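Local coordinates for DUF3256 domain-containing protein (Porphyromonas gingivalis W83, PDB 2P3P), which is of unknown function but has been seen to bind a magnesium ion, and in its full-length form is probably anchored in a membrane, at residues Pro25-Glu30 / Gly57-Leu62; Arg14-Met19 / Asp34-Ala39; Gly44-Ala49 / Arg65-Ile70. One frame throughout, in Å; residues are numbered along the deposited sequence. Where two conformers were deposited one is given.

Contact 1 (Pro25-Glu30 / Gly57-Leu62); sequences PIVTME and GTVTFL
Where the chain enters helix 29-39, on one face of the large antiparallel sheet, Ile26 and Val27 of the connecting loop pack against Val59 and Phe61 of strand 58-64. No hydrogen bond crosses between the segments, and the join is made by methyl groups and a ring edge. Ile26 leads with its CG2 branch, which reaches both methyls of Val59: CG2 lies 3.5 Å from Val59 CG1 and as near to Val59 CG2, tight spacing for methyl carbons. The CG1 arm turns away from the strand and, with chi1 at -60°, lies beside the backbone N, which leaves CG2 anti to that N and aimed at Val59; the side chain also packs on Thr72 and Val75. Strand 58-64 is the second strand of the sheet: the CB of Val59 points toward the loop and that of Thr58 away, while Phe61 reaches the loop with the far end of its ring. Val27 spans Val59 and Phe61 with one methyl. Its CG1 approaches Val59 CG2 at 4.1 Å and meets Phe61 CZ at 3.8 Å, lying in the plane of the ring at its edge; the other methyl, CG2, is 4.2 Å from the same CZ. Immediately after Val27, Thr28 occupies the N-cap of helix 29-39. Its OG1 caps a helix backbone N, and its own N bonds to Glu31 OE1, a reciprocal pattern consistent with a capping box.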
ATOM      1  N   PRO A  25      -2.553  -5.480 -15.356  1.00 11.55           N
ATOM      2  CA  PRO A  25      -1.833  -6.126 -16.449  1.00 11.09           C
ATOM      3  C   PRO A  25      -0.325  -6.225 -16.276  1.00 12.58           C
ATOM      4  O   PRO A  25       0.456  -5.807 -17.156  1.00 11.38           O
ATOM      5  CB  PRO A  25      -2.201  -5.254 -17.638  1.00 11.25           C
ATOM      6  CG  PRO A  25      -2.305  -3.903 -17.084  1.00  8.73           C
ATOM      7  CD  PRO A  25      -2.889  -4.085 -15.700  1.00 12.14           C
ATOM      8  N   ILE A  26       0.056  -6.739 -15.100  1.00 13.46           N
ATOM      9  CA  ILE A  26       1.429  -7.018 -14.727  1.00 13.81           C
ATOM     10  C   ILE A  26       1.927  -8.292 -15.380  1.00 12.22           C
ATOM     11  O   ILE A  26       3.100  -8.393 -15.780  1.00 12.31           O
ATOM     12  CB  ILE A  26       1.534  -7.119 -13.165  1.00 13.25           C
ATOM     13  CG1 ILE A  26       1.099  -5.795 -12.553  1.00 15.42           C
ATOM     14  CG2 ILE A  26       2.942  -7.532 -12.711  1.00 15.51           C
ATOM     15  CD1 ILE A  26       1.648  -4.636 -13.231  1.00 13.25           C
ATOM     16  N   VAL A  27       1.027  -9.266 -15.437  1.00 12.02           N
ATOM     17  CA  VAL A  27       1.218 -10.515 -16.166  1.00 11.34           C
ATOM     18  C   VAL A  27      -0.049 -10.737 -16.962  1.00 10.99           C
ATOM     19  O   VAL A  27      -1.099 -10.130 -16.665  1.00 11.13           O
ATOM     20  CB  VAL A  27       1.470 -11.764 -15.233  1.00 11.31           C
ATOM     21  CG1 VAL A  27       2.821 -11.687 -14.486  1.00 10.69           C
ATOM     22  CG2 VAL A  27       0.305 -12.008 -14.243  1.00 11.92           C
ATOM     23  N   THR A  28      -0.001 -11.620 -17.944  1.00 11.01           N
ATOM     24  CA  THR A  28      -1.221 -11.928 -18.716  1.00 11.73           C
ATOM     25  C   THR A  28      -2.148 -12.789 -17.887  1.00 12.52           C
ATOM     26  O   THR A  28      -1.730 -13.367 -16.880  1.00 13.58           O
ATOM     27  CB  THR A  28      -0.908 -12.670 -20.041  1.00 11.77           C
ATOM     28  OG1 THR A  28      -0.240 -13.890 -19.730  1.00 11.80           O
ATOM     29  CG2 THR A  28      -0.035 -11.828 -20.967  1.00 10.32           C
HETATM   30  N   MSE A  29      -3.396 -12.937 -18.340  1.00 13.41           N
HETATM   31  CA  MSE A  29      -4.372 -13.772 -17.622  1.00 13.80           C
HETATM   32  C   MSE A  29      -3.856 -15.219 -17.565  1.00 14.45           C
HETATM   33  O   MSE A  29      -3.902 -15.889 -16.527  1.00 15.22           O
HETATM   34  CB  MSE A  29      -5.733 -13.713 -18.326  1.00 13.65           C
HETATM   35  CG  MSE A  29      -6.780 -14.649 -17.759  1.00 13.19           C
HETATM   36 SE   MSE A  29      -7.233 -14.114 -15.927  0.80 19.37          SE
HETATM   37  CE  MSE A  29      -8.764 -12.999 -16.278  1.00 14.37           C
ATOM     38  N   GLU A  30      -3.344 -15.666 -18.694  1.00 14.14           N
ATOM     39  CA  GLU A  30      -2.802 -17.006 -18.829  1.00 14.81           C
ATOM     40  C   GLU A  30      -1.554 -17.247 -17.967  1.00 13.64           C
ATOM     41  O   GLU A  30      -1.461 -18.278 -17.337  1.00 14.24           O
ATOM     42  CB  GLU A  30      -2.547 -17.318 -20.313  1.00 14.97           C
ATOM     43  CG  GLU A  30      -3.801 -17.165 -21.173  1.00 17.30           C
ATOM     44  CD  GLU A  30      -3.833 -15.866 -21.988  1.00 19.79           C
ATOM     45  OE1 GLU A  30      -3.524 -14.769 -21.429  1.00 20.11           O
ATOM     46  OE2 GLU A  30      -4.173 -15.973 -23.190  1.00 21.15           O
ATOM     47  N   GLY A  57       9.271  -7.411 -18.386  1.00 19.36           N
ATOM     48  CA  GLY A  57       9.487  -7.212 -16.975  1.00 18.09           C
ATOM     49  C   GLY A  57       9.303  -8.418 -16.095  1.00 17.75           C
ATOM     50  O   GLY A  57       8.440  -9.293 -16.303  1.00 17.65           O
ATOM     51  N   THR A  58      10.114  -8.418 -15.055  1.00 16.74           N
ATOM     52  CA  THR A  58      10.162  -9.498 -14.134  1.00 15.74           C
ATOM     53  C   THR A  58       9.182  -9.193 -13.023  1.00 13.53           C
ATOM     54  O   THR A  58       9.115  -8.062 -12.547  1.00 13.44           O
ATOM     55  CB  THR A  58      11.529  -9.591 -13.524  1.00 15.89           C
ATOM     56  OG1 THR A  58      11.827  -8.354 -12.853  1.00 21.32           O
ATOM     57  CG2 THR A  58      12.562  -9.857 -14.583  1.00 16.78           C
ATOM     58  N   VAL A  59       8.464 -10.214 -12.588  1.00 11.84           N
ATOM     59  CA  VAL A  59       7.489 -10.075 -11.527  1.00 10.44           C
ATOM     60  C   VAL A  59       7.747 -11.179 -10.513  1.00 10.43           C
ATOM     61  O   VAL A  59       7.928 -12.323 -10.908  1.00  8.93           O
ATOM     62  CB  VAL A  59       6.048 -10.179 -12.122  1.00 10.73           C
ATOM     63  CG1 VAL A  59       5.001  -9.854 -11.063  1.00  9.65           C
ATOM     64  CG2 VAL A  59       5.893  -9.250 -13.342  1.00 11.53           C
ATOM     65  N   THR A  60       7.827 -10.831  -9.220  1.00  8.88           N
ATOM     66  CA  THR A  60       7.845 -11.828  -8.159  1.00  8.57           C
ATOM     67  C   THR A  60       6.532 -11.809  -7.389  1.00  8.04           C
ATOM     68  O   THR A  60       5.951 -10.740  -7.131  1.00  7.63           O
ATOM     69  CB  THR A  60       9.010 -11.592  -7.208  1.00  9.08           C
ATOM     70  OG1 THR A  60       8.822 -10.344  -6.540  1.00 10.48           O
ATOM     71  CG2 THR A  60      10.313 -11.544  -7.998  1.00  9.45           C
ATOM     72  N   PHE A  61       6.094 -12.983  -6.966  1.00  6.55           N
ATOM     73  CA  PHE A  61       4.854 -13.135  -6.233  1.00  6.62           C
ATOM     74  C   PHE A  61       5.108 -13.800  -4.890  1.00  7.21           C
ATOM     75  O   PHE A  61       5.884 -14.754  -4.821  1.00  6.85           O
ATOM     76  CB  PHE A  61       3.889 -14.028  -7.022  1.00  7.58           C
ATOM     77  CG  PHE A  61       3.423 -13.457  -8.329  1.00  8.83           C
ATOM     78  CD1 PHE A  61       2.271 -12.696  -8.389  1.00  9.95           C
ATOM     79  CD2 PHE A  61       4.140 -13.660  -9.484  1.00 11.22           C
ATOM     80  CE1 PHE A  61       1.838 -12.175  -9.598  1.00  9.08           C
ATOM     81  CE2 PHE A  61       3.699 -13.139 -10.687  1.00 10.66           C
ATOM     82  CZ  PHE A  61       2.553 -12.384 -10.717  1.00  8.51           C
ATOM     83  N   LEU A  62       4.487 -13.263  -3.837  1.00  7.46           N
ATOM     84  CA  LEU A  62       4.254 -13.970  -2.604  1.00  8.02           C
ATOM     85  C   LEU A  62       2.757 -14.235  -2.531  1.00  7.53           C
ATOM     86  O   LEU A  62       1.980 -13.303  -2.484  1.00  8.74           O
ATOM     87  CB  LEU A  62       4.694 -13.156  -1.387  1.00  8.73           C
ATOM     88  CG  LEU A  62       6.194 -12.859  -1.312  1.00 10.58           C
ATOM     89  CD1 LEU A  62       6.470 -12.059  -0.049  1.00 11.84           C
ATOM     90  CD2 LEU A  62       7.017 -14.134  -1.352  1.00  9.48           C
TER

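Contact 2 (Arg14-Met19 / Asp34-Ala39); sequences RCFLAM and DLCRRA
Cys36 of helix 29-39 inserts its short side chain between Leu17 and Phe16 of helix 11-18. Its CB meets Leu17 CD2 at 3.4 Å, closer than carbons usually sit. One bond further out, SG is set anti to the carbonyl carbon of Cys36 (chi1 -73°), which brings it 3.6 Å from Leu17 CD2 on one flank and 3.6 Å from Phe16 CD2 on another; Phe16 CE2 follows at 3.7 Å. The sulfur lies 79° off the normal of the Phe16 ring, so this is a sulfur-aromatic contact made at the ring edge. These side chains join two helices that run roughly antiparallel, with 144° between the segment directions and 11.0 Å between their axes at closest approach. Near the same edge of Phe16, Leu35 CD2 stands 4.3 Å from CE2, a looser apolar touch. Both Phe16 and Leu35 also rest on Phe61 and Leu63 of strand 58-64, which places the inner side of the helix pair on the sheet. Within helix 29-39, one turn carries a salt bridge: Arg37 NH1 lies 2.7 Å from Asp34 OD1, with OD1 close to the guanidinium plane and NH1 coming from the anti side, tilted out of the carboxylate plane.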
ATOM      1  N   ARG A  14      -9.756 -16.857  -4.917  0.50  8.45           N
ATOM      2  CA  ARG A  14     -10.845 -16.754  -5.897  0.50  8.77           C
ATOM      3  C   ARG A  14     -10.799 -15.441  -6.660  0.50  8.28           C
ATOM      4  O   ARG A  14     -10.862 -15.413  -7.883  0.50  7.42           O
ATOM      5  CB  ARG A  14     -12.198 -16.873  -5.208  0.50  8.46           C
ATOM      6  CG  ARG A  14     -12.382 -18.175  -4.441  0.50  9.41           C
ATOM      7  CD  ARG A  14     -13.836 -18.613  -4.449  0.50  9.32           C
ATOM      8  NE  ARG A  14     -14.693 -17.746  -3.641  0.50 11.30           N
ATOM      9  CZ  ARG A  14     -14.778 -17.782  -2.308  0.50 12.45           C
ATOM     10  NH1 ARG A  14     -14.036 -18.633  -1.596  0.50 13.01           N
ATOM     11  NH2 ARG A  14     -15.603 -16.943  -1.679  0.50 12.97           N
ATOM     12  N   CYS A  15     -10.684 -14.344  -5.925  1.00  9.13           N
ATOM     13  CA  CYS A  15     -10.674 -12.995  -6.532  1.00  8.35           C
ATOM     14  C   CYS A  15      -9.465 -12.783  -7.422  1.00  9.17           C
ATOM     15  O   CYS A  15      -9.585 -12.224  -8.525  1.00  7.99           O
ATOM     16  CB  CYS A  15     -10.744 -11.932  -5.430  1.00  8.38           C
ATOM     17  SG  CYS A  15     -12.263 -11.942  -4.512  1.00 10.68           S
ATOM     18  N   PHE A  16      -8.307 -13.234  -6.948  1.00  8.54           N
ATOM     19  CA  PHE A  16      -7.068 -13.147  -7.715  1.00  8.94           C
ATOM     20  C   PHE A  16      -7.148 -13.898  -9.034  1.00  7.73           C
ATOM     21  O   PHE A  16      -6.694 -13.417 -10.099  1.00  9.28           O
ATOM     22  CB  PHE A  16      -5.907 -13.717  -6.908  1.00  8.30           C
ATOM     23  CG  PHE A  16      -4.580 -13.491  -7.532  1.00  9.00           C
ATOM     24  CD1 PHE A  16      -4.116 -12.219  -7.737  1.00  8.14           C
ATOM     25  CD2 PHE A  16      -3.745 -14.567  -7.847  1.00  8.04           C
ATOM     26  CE1 PHE A  16      -2.860 -11.990  -8.275  1.00  8.60           C
ATOM     27  CE2 PHE A  16      -2.483 -14.338  -8.372  1.00  5.96           C
ATOM     28  CZ  PHE A  16      -2.052 -13.053  -8.604  1.00  9.30           C
ATOM     29  N   LEU A  17      -7.711 -15.100  -8.999  1.00  8.28           N
ATOM     30  CA  LEU A  17      -7.808 -15.905 -10.195  1.00  9.03           C
ATOM     31  C   LEU A  17      -8.760 -15.228 -11.221  1.00  9.66           C
ATOM     32  O   LEU A  17      -8.510 -15.275 -12.427  1.00  9.18           O
ATOM     33  CB  LEU A  17      -8.335 -17.288  -9.851  1.00  9.75           C
ATOM     34  CG  LEU A  17      -7.396 -18.262  -9.147  1.00 10.11           C
ATOM     35  CD1 LEU A  17      -8.179 -19.469  -8.662  1.00  9.97           C
ATOM     36  CD2 LEU A  17      -6.283 -18.719 -10.098  1.00 12.64           C
ATOM     37  N   ALA A  18      -9.844 -14.635 -10.731  1.00  9.96           N
ATOM     38  CA  ALA A  18     -10.848 -13.970 -11.601  1.00 10.13           C
ATOM     39  C   ALA A  18     -10.637 -12.468 -11.847  1.00 10.56           C
ATOM     40  O   ALA A  18     -11.473 -11.798 -12.468  1.00 10.97           O
ATOM     41  CB  ALA A  18     -12.244 -14.213 -11.040  1.00 11.74           C
HETATM   42  N   MSE A  19      -9.528 -11.916 -11.377  1.00 10.52           N
HETATM   43  CA  MSE A  19      -9.224 -10.495 -11.599  1.00 10.07           C
HETATM   44  C   MSE A  19      -9.018 -10.274 -13.111  1.00  9.22           C
HETATM   45  O   MSE A  19      -8.280 -11.016 -13.737  1.00  8.75           O
HETATM   46  CB  MSE A  19      -7.957 -10.134 -10.825  1.00 10.48           C
HETATM   47  CG  MSE A  19      -7.515  -8.678 -10.903  1.00 10.95           C
HETATM   48 SE   MSE A  19      -5.869  -8.452  -9.887  0.80 13.16          SE
HETATM   49  CE  MSE A  19      -4.766  -9.596 -11.000  1.00 12.28           C
ATOM     50  N   ASP A  34      -1.792 -19.813 -14.943  1.00 14.15           N
ATOM     51  CA  ASP A  34      -0.757 -20.883 -14.975  1.00 14.38           C
ATOM     52  C   ASP A  34       0.130 -20.838 -13.688  1.00 13.46           C
ATOM     53  O   ASP A  34       0.431 -21.875 -13.110  1.00 11.92           O
ATOM     54  CB  ASP A  34       0.095 -20.865 -16.279  1.00 15.36           C
ATOM     55  CG  ASP A  34      -0.706 -21.242 -17.575  1.00 17.70           C
ATOM     56  OD1 ASP A  34      -1.804 -21.856 -17.529  1.00 21.43           O
ATOM     57  OD2 ASP A  34      -0.222 -20.930 -18.688  1.00 19.66           O
ATOM     58  N   LEU A  35       0.496 -19.647 -13.211  1.00 13.51           N
ATOM     59  CA  LEU A  35       1.212 -19.491 -11.923  1.00 13.41           C
ATOM     60  C   LEU A  35       0.453 -20.093 -10.749  1.00 13.91           C
ATOM     61  O   LEU A  35       1.005 -20.782  -9.899  1.00 13.13           O
ATOM     62  CB  LEU A  35       1.425 -17.996 -11.618  1.00 13.72           C
ATOM     63  CG  LEU A  35       1.713 -17.555 -10.161  1.00 14.31           C
ATOM     64  CD1 LEU A  35       3.216 -17.521  -9.889  1.00 15.80           C
ATOM     65  CD2 LEU A  35       1.122 -16.158  -9.896  1.00 14.07           C
ATOM     66  N   CYS A  36      -0.815 -19.738 -10.664  1.00 14.59           N
ATOM     67  CA  CYS A  36      -1.677 -20.279  -9.628  1.00 15.28           C
ATOM     68  C   CYS A  36      -1.837 -21.803  -9.733  1.00 15.28           C
ATOM     69  O   CYS A  36      -1.849 -22.472  -8.708  1.00 15.77           O
ATOM     70  CB  CYS A  36      -3.039 -19.610  -9.688  1.00 15.54           C
ATOM     71  SG  CYS A  36      -2.971 -17.914  -9.069  1.00 14.47           S
ATOM     72  N   ARG A  37      -1.950 -22.330 -10.952  1.00 14.96           N
ATOM     73  CA  ARG A  37      -1.983 -23.782 -11.156  1.00 15.77           C
ATOM     74  C   ARG A  37      -0.753 -24.509 -10.620  1.00 15.20           C
ATOM     75  O   ARG A  37      -0.885 -25.555  -9.971  1.00 14.09           O
ATOM     76  CB  ARG A  37      -2.225 -24.174 -12.619  1.00 15.90           C
ATOM     77  CG  ARG A  37      -2.634 -25.614 -12.727  1.00 17.67           C
ATOM     78  CD  ARG A  37      -3.098 -26.051 -14.115  1.00 18.16           C
ATOM     79  NE  ARG A  37      -4.112 -25.153 -14.668  1.00 20.88           N
ATOM     80  CZ  ARG A  37      -3.861 -24.086 -15.433  1.00 23.17           C
ATOM     81  NH1 ARG A  37      -2.613 -23.743 -15.744  1.00 23.80           N
ATOM     82  NH2 ARG A  37      -4.871 -23.346 -15.893  1.00 23.03           N
ATOM     83  N   ARG A  38       0.433 -23.965 -10.870  1.00 14.77           N
ATOM     84  CA  ARG A  38       1.652 -24.559 -10.316  1.00 15.29           C
ATOM     85  C   ARG A  38       1.712 -24.414  -8.788  1.00 14.88           C
ATOM     86  O   ARG A  38       2.306 -25.264  -8.101  1.00 15.30           O
ATOM     87  CB  ARG A  38       2.899 -23.915 -10.952  1.00 15.70           C
ATOM     88  CG  ARG A  38       2.970 -24.081 -12.451  1.00 16.44           C
ATOM     89  CD  ARG A  38       4.299 -23.608 -13.020  1.00 16.84           C
ATOM     90  NE  ARG A  38       4.498 -22.177 -12.794  1.00 18.59           N
ATOM     91  CZ  ARG A  38       4.145 -21.200 -13.637  1.00 19.96           C
ATOM     92  NH1 ARG A  38       4.394 -19.934 -13.303  1.00 18.48           N
ATOM     93  NH2 ARG A  38       3.577 -21.463 -14.821  1.00 21.02           N
ATOM     94  N   ALA A  39       1.131 -23.331  -8.267  1.00 14.14           N
ATOM     95  CA  ALA A  39       1.072 -23.058  -6.815  1.00 14.00           C
ATOM     96  C   ALA A  39       0.125 -24.017  -6.097  1.00 14.48           C
ATOM     97  O   ALA A  39       0.373 -24.417  -4.952  1.00 14.18           O
ATOM     98  CB  ALA A  39       0.619 -21.632  -6.557  1.00 14.29           C
TER

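Contact 3 (Gly44-Ala49 / Arg65-Ile70); sequences GFTHTA and RNFIRI
Thr46 and Phe67 make the one side-chain meeting between Gly44-Ala49 and Arg65-Ile70, and it combines a hydroxyl with an aromatic ring. Thr46 OG1 lies 3.5 Å from Phe67 CZ and 4.1 Å from Phe67 CE2, so the oxygen is nearest the CZ end of the ring and approaches it obliquely. The two side chains cross at about a right angle. Phe67 reaches this position with CG set between its backbone N and carbonyl carbon (chi1 66°), a rotation that carries the ring tip towards Thr46. The hydroxyl has its polar partner in Asn64 ND2, which donates a hydrogen bond to OG1; Phe67 therefore meets an oxygen already engaged by an amide.

The second approach is loose and has main chain on one side. Gly44 N comes to 4.4 Å from Arg65 CB, and the CA atoms of Gly44 and Arg65, 5.8 Å apart, are the closest CA pair between the segments. Beyond CB the Arg65 side chain is extended and leads away from Gly44.

Hydrogen bonds directly between the segments are absent, and the spacing explains why: further along, the CA atoms of His47 and Ile68 are 9.5 Å apart, about twice the usual separation of adjacent strands. Strand 58-64 fills that gap, bonding through its backbone to His47 and Ala49 on one flank and to Arg69 on the other. Contact is thus confined to the end where the loop ahead of strand 47-52 meets the turn after strand 58-64 and Phe67 just beyond it. Strand 77-84 adjoins the far side of strand 67-72, while His47 and Ala49 pack on helix 29-39 and Ile68 on helix 11-18.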
ATOM      1  N   GLY A  44      -1.696 -20.975   4.409  1.00 10.27           N
ATOM      2  CA  GLY A  44      -0.981 -20.136   5.357  1.00 11.21           C
ATOM      3  C   GLY A  44       0.525 -20.073   5.160  1.00 11.23           C
ATOM      4  O   GLY A  44       1.214 -19.267   5.820  1.00 12.21           O
ATOM      5  N   PHE A  45       1.026 -20.932   4.258  1.00 10.81           N
ATOM      6  CA  PHE A  45       2.429 -21.021   3.906  1.00 10.46           C
ATOM      7  C   PHE A  45       2.576 -20.238   2.620  1.00 10.68           C
ATOM      8  O   PHE A  45       2.112 -20.652   1.527  1.00 10.50           O
ATOM      9  CB  PHE A  45       2.870 -22.453   3.751  1.00  9.37           C
ATOM     10  CG  PHE A  45       2.753 -23.244   5.016  1.00  9.03           C
ATOM     11  CD1 PHE A  45       3.664 -23.072   6.014  1.00  7.64           C
ATOM     12  CD2 PHE A  45       1.688 -24.113   5.208  1.00  7.73           C
ATOM     13  CE1 PHE A  45       3.586 -23.799   7.144  1.00  8.94           C
ATOM     14  CE2 PHE A  45       1.570 -24.824   6.379  1.00  9.74           C
ATOM     15  CZ  PHE A  45       2.510 -24.652   7.363  1.00  8.50           C
ATOM     16  N   THR A  46       3.164 -19.059   2.777  1.00 11.29           N
ATOM     17  CA  THR A  46       3.409 -18.209   1.642  1.00 10.53           C
ATOM     18  C   THR A  46       4.208 -18.939   0.562  1.00 10.07           C
ATOM     19  O   THR A  46       5.258 -19.579   0.852  1.00  9.27           O
ATOM     20  CB  THR A  46       4.163 -16.966   2.128  1.00 10.63           C
ATOM     21  OG1 THR A  46       3.356 -16.330   3.137  1.00 10.27           O
ATOM     22  CG2 THR A  46       4.484 -16.043   0.974  1.00 10.60           C
ATOM     23  N   HIS A  47       3.704 -18.865  -0.669  1.00  9.38           N
ATOM     24  CA  HIS A  47       4.338 -19.500  -1.833  1.00  9.76           C
ATOM     25  C   HIS A  47       5.013 -18.434  -2.678  1.00 10.73           C
ATOM     26  O   HIS A  47       4.362 -17.483  -3.082  1.00 10.45           O
ATOM     27  CB  HIS A  47       3.320 -20.283  -2.656  1.00  9.97           C
ATOM     28  CG  HIS A  47       3.866 -20.817  -3.936  1.00  8.98           C
ATOM     29  ND1 HIS A  47       4.709 -21.903  -3.969  1.00 11.05           N
ATOM     30  CD2 HIS A  47       3.722 -20.405  -5.214  1.00  8.55           C
ATOM     31  CE1 HIS A  47       5.022 -22.167  -5.227  1.00 13.28           C
ATOM     32  NE2 HIS A  47       4.451 -21.264  -5.999  1.00 11.93           N
ATOM     33  N   THR A  48       6.338 -18.586  -2.867  1.00 10.32           N
ATOM     34  CA  THR A  48       7.129 -17.665  -3.675  0.50 10.10           C
ATOM     35  C   THR A  48       7.313 -18.148  -5.119  1.00 10.14           C
ATOM     36  O   THR A  48       7.634 -19.307  -5.377  1.00  8.94           O
ATOM     37  CB  THR A  48       8.507 -17.416  -3.009  0.50 10.26           C
ATOM     38  OG1 THR A  48       9.338 -18.577  -3.132  0.50 10.88           O
ATOM     39  CG2 THR A  48       8.317 -17.109  -1.561  0.50  9.77           C
ATOM     40  N   ALA A  49       7.094 -17.233  -6.057  1.00 11.12           N
ATOM     41  CA  ALA A  49       7.222 -17.511  -7.469  1.00 11.71           C
ATOM     42  C   ALA A  49       7.755 -16.268  -8.185  1.00 11.52           C
ATOM     43  O   ALA A  49       7.670 -15.111  -7.681  1.00 11.24           O
ATOM     44  CB  ALA A  49       5.888 -17.951  -8.049  1.00 12.92           C
ATOM     45  N   ARG A  65      -2.907 -17.349   1.489  0.50  8.30           N
ATOM     46  CA  ARG A  65      -4.378 -17.377   1.587  0.50  8.49           C
ATOM     47  C   ARG A  65      -4.962 -16.044   2.040  0.50  8.54           C
ATOM     48  O   ARG A  65      -6.117 -15.721   1.712  0.50  8.58           O
ATOM     49  CB  ARG A  65      -4.850 -18.495   2.540  0.50  8.56           C
ATOM     50  CG  ARG A  65      -6.356 -18.781   2.458  0.50  8.89           C
ATOM     51  CD  ARG A  65      -6.864 -19.582   3.638  0.50  9.88           C
ATOM     52  NE  ARG A  65      -8.270 -19.959   3.477  0.50 10.78           N
ATOM     53  CZ  ARG A  65      -8.694 -20.945   2.696  0.50 12.30           C
ATOM     54  NH1 ARG A  65      -7.825 -21.703   2.030  0.50 13.12           N
ATOM     55  NH2 ARG A  65      -9.993 -21.215   2.625  0.50 14.96           N
ATOM     56  N   ASN A  66      -4.189 -15.300   2.827  1.00  8.31           N
ATOM     57  CA  ASN A  66      -4.630 -14.014   3.354  1.00  8.66           C
ATOM     58  C   ASN A  66      -3.977 -12.761   2.812  1.00  9.13           C
ATOM     59  O   ASN A  66      -4.401 -11.666   3.170  1.00  9.05           O
ATOM     60  CB  ASN A  66      -4.549 -14.028   4.873  1.00  9.62           C
ATOM     61  CG  ASN A  66      -5.479 -15.070   5.466  1.00 11.62           C
ATOM     62  OD1 ASN A  66      -5.055 -15.904   6.256  1.00 19.55           O
ATOM     63  ND2 ASN A  66      -6.748 -15.035   5.062  1.00 12.27           N
ATOM     64  N   PHE A  67      -2.996 -12.898   1.938  1.00  7.68           N
ATOM     65  CA  PHE A  67      -2.433 -11.716   1.266  1.00  8.21           C
ATOM     66  C   PHE A  67      -1.596 -12.151   0.046  1.00  8.51           C
ATOM     67  O   PHE A  67      -1.048 -13.274   0.013  1.00  6.98           O
ATOM     68  CB  PHE A  67      -1.543 -10.936   2.247  1.00  8.62           C
ATOM     69  CG  PHE A  67      -0.301 -11.703   2.678  1.00  8.63           C
ATOM     70  CD1 PHE A  67       0.875 -11.602   1.939  1.00 10.91           C
ATOM     71  CD2 PHE A  67      -0.301 -12.487   3.817  1.00  9.12           C
ATOM     72  CE1 PHE A  67       1.993 -12.305   2.293  1.00 12.19           C
ATOM     73  CE2 PHE A  67       0.878 -13.221   4.175  1.00 10.04           C
ATOM     74  CZ  PHE A  67       1.983 -13.109   3.420  1.00  9.19           C
ATOM     75  N   ILE A  68      -1.508 -11.268  -0.943  1.00  8.65           N
ATOM     76  CA  ILE A  68      -0.639 -11.434  -2.094  1.00  7.85           C
ATOM     77  C   ILE A  68       0.238 -10.169  -2.190  1.00  8.17           C
ATOM     78  O   ILE A  68      -0.277  -9.047  -2.149  1.00  7.72           O
ATOM     79  CB  ILE A  68      -1.476 -11.614  -3.385  1.00  8.16           C
ATOM     80  CG1 ILE A  68      -2.210 -12.974  -3.314  1.00  7.04           C
ATOM     81  CG2 ILE A  68      -0.613 -11.415  -4.637  1.00  9.58           C
ATOM     82  CD1 ILE A  68      -3.245 -13.149  -4.326  1.00  6.99           C
ATOM     83  N   ARG A  69       1.551 -10.374  -2.333  1.00  7.15           N
ATOM     84  CA  ARG A  69       2.496  -9.269  -2.451  1.00  8.46           C
ATOM     85  C   ARG A  69       3.288  -9.514  -3.706  1.00  8.48           C
ATOM     86  O   ARG A  69       3.920 -10.581  -3.860  1.00  9.95           O
ATOM     87  CB  ARG A  69       3.405  -9.173  -1.215  1.00  7.78           C
ATOM     88  CG  ARG A  69       4.348  -7.929  -1.226  1.00  8.97           C
ATOM     89  CD  ARG A  69       5.329  -7.921  -0.049  1.00 10.49           C
ATOM     90  NE  ARG A  69       4.776  -7.916   1.307  1.00 10.96           N
ATOM     91  CZ  ARG A  69       4.325  -6.854   1.959  1.00 13.15           C
ATOM     92  NH1 ARG A  69       4.213  -5.645   1.386  1.00 11.85           N
ATOM     93  NH2 ARG A  69       3.893  -7.019   3.193  1.00 14.17           N
ATOM     94  N   ILE A  70       3.189  -8.561  -4.616  1.00  9.12           N
ATOM     95  CA  ILE A  70       3.841  -8.607  -5.902  1.00  8.77           C
ATOM     96  C   ILE A  70       4.895  -7.479  -6.042  1.00  8.14           C
ATOM     97  O   ILE A  70       4.627  -6.315  -5.714  1.00  8.00           O
ATOM     98  CB  ILE A  70       2.776  -8.464  -6.986  1.00  9.12           C
ATOM     99  CG1 ILE A  70       1.611  -9.436  -6.722  1.00  9.63           C
ATOM    100  CG2 ILE A  70       3.342  -8.744  -8.310  1.00 11.61           C
ATOM    101  CD1 ILE A  70       0.511  -9.328  -7.730  1.00 10.37           C
TER

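From the N terminus, helix 11-18 is followed by a loop and helix 29-39, and contact 2 closes this first excursion by pairing the helices. Contact 1 opens inside it, at residues 25-30, and closes beyond it on strand 58-64, so contacts 1 and 2 cross. Contact 3 opens at residues 44-49, after contact 2 has closed, and ends at residues 65-70; it follows contact 2 in series but crosses contact 1. Val59 on Ile70 and the backbone bond of Leu62 with Arg69 join contact 1 to contact 3, and Leu35 on Ala49 and Ala39 on His47 join contact 2 to it. Together they tie the helix pair to the first three strands of the large antiparallel sheet.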